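Local coordinates for protein alcohol dehydrogenase (Aeropyrum pernix, PDB 1H2B) that probably oxidises alcohols with NAD+ as a zinc-dependent dehydrogenase, and binds zinc, the dinucleotide and an octanoic acid molecule in its catalytic cleft, at residues 51-54 with 55-59; 349-352 with 353-357. One frame throughout, in Å; residues are numbered along the deposited sequence.

How the contacts relate
Coming from the N terminus, the chain runs along strand 44-52 into contact 1, where residues 51-54 give way to helix 55-61 and a cap closes the turn. Contact 2 comes much later, after helix 339-347, where the loop 349-352 leads into strand 354-358. Each contact is closed within a few residues, so the two follow in series and neither nests in nor crosses the other. They meet in space because strands 44-52 and 354-358 are antiparallel neighbours: Ala51 O and Leu357 N, 2.8 Å apart, form a probable hydrogen bond, as do Val53 N and Ala355 O at 3.0 Å. Both contacts reach the same dinucleotide.

Contact 1: residues 51-54 with 55-59; sequences AGVC and HTDLH. With ZN (zinc ion), chain J; NAJ (nicotinamide-adenine-dinucleotide (acidic form)), chain I; OCA (octanoic acid (caprylic acid)), chain H.
Two first torsions set up this helix start: Cys54 holds SG opposite its backbone N (chi1 -177°), while Asp57 turns its carboxylate beside its own N, back toward Cys54. The result is a capping box. Cys54 N gives a nearly straight bond (172°) to Asp57 OD1 at 2.9 Å, reaching the carboxylate from its anti side and well out of its plane. In return Asp57 N binds Cys54 O at 2.8 Å, the donor standing above the carbonyl plane. Cys54 SG is a third acceptor at the cap, taking Thr56 N at 3.4 Å. A water lies within hydrogen-bonding distance of Gly52 O and Asp57 OD1.

Cys54 SG also ligates the zinc ion at 2.3 Å, with His79 and Asp168 as the other protein ligands and octanoate O1 also on the metal. Thr56 OG1 donates to that O1 at 2.7 Å and accepts from O2D of the dinucleotide. His55 grips the diphosphate twice, N to O1N and ND1 to O1A (2.7 Å), the latter at the ring edge with Leu58 CD1 over one face. Negative phosphate oxygens at the helix start are likely to be favoured by the helix dipole, while Cys54 SG links cap and metal.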
# COMPACT_ATOMS: atom_id res chain seq x y z
N ALA B 51 -21.85 -29.71 -1.60
CA ALA B 51 -21.61 -29.09 -0.29
C ALA B 51 -20.27 -29.59 0.26
O ALA B 51 -20.10 -30.76 0.57
CB ALA B 51 -22.77 -29.45 0.67
N GLY B 52 -19.28 -28.71 0.27
CA GLY B 52 -17.97 -29.11 0.76
C GLY B 52 -17.95 -29.35 2.25
O GLY B 52 -18.70 -28.75 3.01
N VAL B 53 -17.06 -30.25 2.67
CA VAL B 53 -16.87 -30.58 4.08
C VAL B 53 -15.52 -29.98 4.52
O VAL B 53 -14.50 -30.26 3.90
CB VAL B 53 -16.79 -32.08 4.32
CG1 VAL B 53 -16.72 -32.38 5.80
CG2 VAL B 53 -18.03 -32.80 3.70
N CYS B 54 -15.57 -29.12 5.51
CA CYS B 54 -14.40 -28.36 5.94
C CYS B 54 -13.86 -28.87 7.26
O CYS B 54 -14.63 -29.37 8.10
CB CYS B 54 -14.87 -26.90 6.09
SG CYS B 54 -13.56 -25.70 6.54
N HIS B 55 -12.56 -28.70 7.52
CA HIS B 55 -12.11 -29.01 8.87
C HIS B 55 -12.85 -28.21 9.95
O HIS B 55 -12.98 -28.66 11.09
CB HIS B 55 -10.58 -28.87 8.99
CG HIS B 55 -9.97 -29.73 10.06
ND1 HIS B 55 -9.07 -30.72 9.77
CD2 HIS B 55 -10.15 -29.76 11.41
CE1 HIS B 55 -8.71 -31.33 10.89
NE2 HIS B 55 -9.34 -30.76 11.90
N THR B 56 -13.38 -27.03 9.61
CA THR B 56 -14.20 -26.31 10.55
C THR B 56 -15.41 -27.10 11.01
O THR B 56 -15.88 -26.88 12.13
CB THR B 56 -14.66 -25.00 9.91
OG1 THR B 56 -13.52 -24.13 9.89
CG2 THR B 56 -15.76 -24.31 10.77
N ASP B 57 -15.90 -27.98 10.14
CA ASP B 57 -17.03 -28.86 10.54
C ASP B 57 -16.66 -29.82 11.66
O ASP B 57 -17.50 -30.06 12.55
CB ASP B 57 -17.61 -29.56 9.32
CG ASP B 57 -18.17 -28.54 8.35
OD1 ASP B 57 -17.96 -28.66 7.12
OD2 ASP B 57 -18.79 -27.58 8.83
N LEU B 58 -15.42 -30.29 11.67
CA LEU B 58 -14.96 -31.08 12.82
C LEU B 58 -14.87 -30.22 14.07
O LEU B 58 -15.30 -30.62 15.16
CB LEU B 58 -13.61 -31.71 12.51
CG LEU B 58 -13.53 -32.73 11.39
CD1 LEU B 58 -12.08 -32.95 11.05
CD2 LEU B 58 -14.16 -34.02 11.93
N HIS B 59 -14.30 -29.03 13.93
CA HIS B 59 -14.27 -28.09 15.04
C HIS B 59 -15.67 -27.79 15.56
O HIS B 59 -15.87 -27.72 16.76
CB HIS B 59 -13.54 -26.78 14.68
CG HIS B 59 -12.10 -26.94 14.24
ND1 HIS B 59 -11.24 -27.88 14.76
CD2 HIS B 59 -11.38 -26.24 13.34
CE1 HIS B 59 -10.06 -27.77 14.16
NE2 HIS B 59 -10.11 -26.75 13.33
ZN ZN J . -14.81 -23.81 6.40
PA NAJ I . -7.70 -30.29 6.25
O1A NAJ I . -7.98 -31.29 7.33
O2A NAJ I . -8.19 -30.57 4.82
O5B NAJ I . -6.14 -30.06 6.02
C5B NAJ I . -5.20 -30.02 7.11
C4B NAJ I . -3.89 -30.45 6.49
O4B NAJ I . -2.86 -30.22 7.48
C3B NAJ I . -3.86 -31.91 6.06
O3B NAJ I . -3.35 -32.07 4.72
C2B NAJ I . -2.93 -32.46 7.13
O2B NAJ I . -2.24 -33.67 6.75
C1B NAJ I . -1.95 -31.31 7.41
N9A NAJ I . -1.25 -31.39 8.69
C8A NAJ I . -1.66 -31.91 9.92
N7A NAJ I . -0.67 -31.72 10.84
C5A NAJ I . 0.36 -31.10 10.20
C6A NAJ I . 1.60 -30.67 10.62
N6A NAJ I . 2.06 -30.86 11.86
N1A NAJ I . 2.39 -30.01 9.72
C2A NAJ I . 2.02 -29.81 8.40
N3A NAJ I . 0.81 -30.26 8.00
C4A NAJ I . -0.00 -30.90 8.89
O3 NAJ I . -8.26 -28.90 6.79
PN NAJ I . -8.90 -27.67 5.97
O1N NAJ I . -10.34 -27.87 5.81
O2N NAJ I . -8.06 -27.37 4.79
O5D NAJ I . -8.78 -26.53 7.09
C5D NAJ I . -7.48 -26.08 7.45
C4D NAJ I . -7.57 -25.23 8.71
O4D NAJ I . -8.15 -23.96 8.33
C3D NAJ I . -8.50 -25.79 9.78
O3D NAJ I . -8.04 -25.31 11.06
C2D NAJ I . -9.84 -25.13 9.45
O2D NAJ I . -10.76 -25.07 10.51
C1D NAJ I . -9.32 -23.73 9.09
N1N NAJ I . -10.19 -22.82 8.35
C2N NAJ I . -9.96 -21.49 8.52
C3N NAJ I . -10.70 -20.56 7.81
C7N NAJ I . -10.48 -19.11 8.04
O7N NAJ I . -11.31 -18.29 7.37
N7N NAJ I . -9.50 -18.58 8.79
C4N NAJ I . -11.71 -20.96 6.86
C5N NAJ I . -11.77 -22.36 6.61
C6N NAJ I . -11.05 -23.26 7.36
C1 OCA H . -14.80 -21.36 7.99
C2 OCA H . -14.54 -20.63 9.33
C3 OCA H . -15.24 -19.26 9.35
C4 OCA H . -15.37 -18.64 10.73
C5 OCA H . -16.23 -17.38 10.63
C6 OCA H . -16.21 -16.59 11.93
C7 OCA H . -16.97 -15.27 11.86
C8 OCA H . -16.89 -14.57 13.20
O1 OCA H . -14.47 -22.57 7.86
O2 OCA H . -15.31 -20.74 7.04
O HOH W 1 -18.92 -26.95 5.23

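Contact 2: residues 349-352 with 353-357; sequences GEVL and GRAVL. With NAJ (nicotinamide-adenine-dinucleotide (acidic form)), chain I.
The turn between helix 339-347 and strand 354-358 brings Val351 against Ala355, with Val351 CG1 4.0 Å from Ala355 CB and 3.6 Å from Ala355 N. Holding CG1 opposite the backbone N (chi1 179°) directs this methyl onto the strand start, while Leu346 and Val342 of the helix touch Val351 and Ala355 respectively. A water spans the bend, accepting from Gly353 N at 2.9 Å and perhaps donating to Val351 O. Gly353 has phi 81°, and a CB would clash with Leu352 O at 2.6 Å, which suits a residue without a side chain.

The helix ends in a Schellman motif at Gly349, and five residues later the chain enters the mixed sheet, where Ala355 pairs with Val53 and Arg354 with Asp332. From this strand the Arg354 side chain, bent at chi2 and chi3, swings to the coenzyme, about 4 Å from the zinc at nearest atoms. Arg354 NH1 reaches O1N of the dinucleotide at 2.7 Å and 159°, with the oxygen at the guanidinium edge, in plane. NE adds a second anchor, a salt bridge to Glu80 OE1. Replacing the arginine by a leucine would probably leave O1N without this charged partner and Glu80 without this salt bridge.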
# COMPACT_ATOMS: atom_id res chain seq x y z
N GLY B 349 -6.95 -37.53 8.52
CA GLY B 349 -6.02 -37.08 7.51
C GLY B 349 -6.10 -37.92 6.25
O GLY B 349 -5.16 -37.93 5.46
N GLU B 350 -7.25 -38.57 6.04
CA GLU B 350 -7.45 -39.47 4.90
C GLU B 350 -8.24 -38.93 3.72
O GLU B 350 -8.67 -39.70 2.85
CB GLU B 350 -8.10 -40.78 5.36
CG GLU B 350 -7.33 -41.44 6.49
CD GLU B 350 -7.89 -42.79 6.90
OE1 GLU B 350 -9.09 -43.08 6.66
OE2 GLU B 350 -7.09 -43.56 7.49
N VAL B 351 -8.44 -37.61 3.66
CA VAL B 351 -9.08 -37.00 2.51
C VAL B 351 -8.00 -36.29 1.70
O VAL B 351 -7.34 -35.36 2.20
CB VAL B 351 -10.19 -36.00 2.93
CG1 VAL B 351 -10.83 -35.35 1.71
CG2 VAL B 351 -11.27 -36.72 3.79
N LEU B 352 -7.81 -36.74 0.48
CA LEU B 352 -6.91 -36.06 -0.44
C LEU B 352 -7.65 -34.87 -1.08
O LEU B 352 -8.59 -35.03 -1.89
CB LEU B 352 -6.37 -37.01 -1.53
CG LEU B 352 -5.26 -36.39 -2.40
CD1 LEU B 352 -3.94 -36.40 -1.67
CD2 LEU B 352 -5.10 -37.19 -3.68
N GLY B 353 -7.22 -33.66 -0.72
CA GLY B 353 -7.90 -32.45 -1.18
C GLY B 353 -9.14 -32.17 -0.34
O GLY B 353 -9.06 -32.10 0.87
N ARG B 354 -10.29 -32.08 -1.00
CA ARG B 354 -11.54 -31.66 -0.38
C ARG B 354 -12.64 -32.64 -0.68
O ARG B 354 -12.90 -32.93 -1.84
CB ARG B 354 -11.91 -30.30 -0.96
CG ARG B 354 -13.03 -29.57 -0.27
CD ARG B 354 -12.82 -29.43 1.20
NE ARG B 354 -13.19 -28.14 1.74
CZ ARG B 354 -12.65 -27.65 2.85
NH1 ARG B 354 -11.69 -28.33 3.49
NH2 ARG B 354 -13.06 -26.48 3.30
N ALA B 355 -13.33 -33.07 0.37
CA ALA B 355 -14.52 -33.89 0.19
C ALA B 355 -15.70 -32.99 -0.11
O ALA B 355 -15.87 -31.93 0.52
CB ALA B 355 -14.76 -34.71 1.42
N VAL B 356 -16.54 -33.39 -1.07
CA VAL B 356 -17.73 -32.60 -1.45
C VAL B 356 -18.91 -33.59 -1.46
O VAL B 356 -18.76 -34.69 -2.03
CB VAL B 356 -17.56 -31.98 -2.82
CG1 VAL B 356 -18.80 -31.24 -3.26
CG2 VAL B 356 -16.39 -30.98 -2.80
N LEU B 357 -20.00 -33.22 -0.81
CA LEU B 357 -21.24 -34.06 -0.72
C LEU B 357 -22.25 -33.63 -1.75
O LEU B 357 -22.44 -32.45 -1.99
CB LEU B 357 -21.87 -34.02 0.68
CG LEU B 357 -20.86 -34.28 1.79
CD1 LEU B 357 -21.61 -34.24 3.12
CD2 LEU B 357 -20.03 -35.58 1.62
PA NAJ I . -7.70 -30.29 6.25
O1A NAJ I . -7.98 -31.29 7.33
O2A NAJ I . -8.19 -30.57 4.82
O5B NAJ I . -6.14 -30.06 6.02
C5B NAJ I . -5.20 -30.02 7.11
C4B NAJ I . -3.89 -30.45 6.49
O4B NAJ I . -2.86 -30.22 7.48
C3B NAJ I . -3.86 -31.91 6.06
O3B NAJ I . -3.35 -32.07 4.72
C2B NAJ I . -2.93 -32.46 7.13
O2B NAJ I . -2.24 -33.67 6.75
C1B NAJ I . -1.95 -31.31 7.41
N9A NAJ I . -1.25 -31.39 8.69
C8A NAJ I . -1.66 -31.91 9.92
N7A NAJ I . -0.67 -31.72 10.84
C5A NAJ I . 0.36 -31.10 10.20
C6A NAJ I . 1.60 -30.67 10.62
N6A NAJ I . 2.06 -30.86 11.86
N1A NAJ I . 2.39 -30.01 9.72
C2A NAJ I . 2.02 -29.81 8.40
N3A NAJ I . 0.81 -30.26 8.00
C4A NAJ I . -0.00 -30.90 8.89
O3 NAJ I . -8.26 -28.90 6.79
PN NAJ I . -8.90 -27.67 5.97
O1N NAJ I . -10.34 -27.87 5.81
O2N NAJ I . -8.06 -27.37 4.79
O5D NAJ I . -8.78 -26.53 7.09
C5D NAJ I . -7.48 -26.08 7.45
C4D NAJ I . -7.57 -25.23 8.71
O4D NAJ I . -8.15 -23.96 8.33
C3D NAJ I . -8.50 -25.79 9.78
O3D NAJ I . -8.04 -25.31 11.06
C2D NAJ I . -9.84 -25.13 9.45
O2D NAJ I . -10.76 -25.07 10.51
C1D NAJ I . -9.32 -23.73 9.09
N1N NAJ I . -10.19 -22.82 8.35
C2N NAJ I . -9.96 -21.49 8.52
C3N NAJ I . -10.70 -20.56 7.81
C7N NAJ I . -10.48 -19.11 8.04
O7N NAJ I . -11.31 -18.29 7.37
N7N NAJ I . -9.50 -18.58 8.79
C4N NAJ I . -11.71 -20.96 6.86
C5N NAJ I . -11.77 -22.36 6.61
C6N NAJ I . -11.05 -23.26 7.36
O HOH W 2 -5.26 -33.05 1.38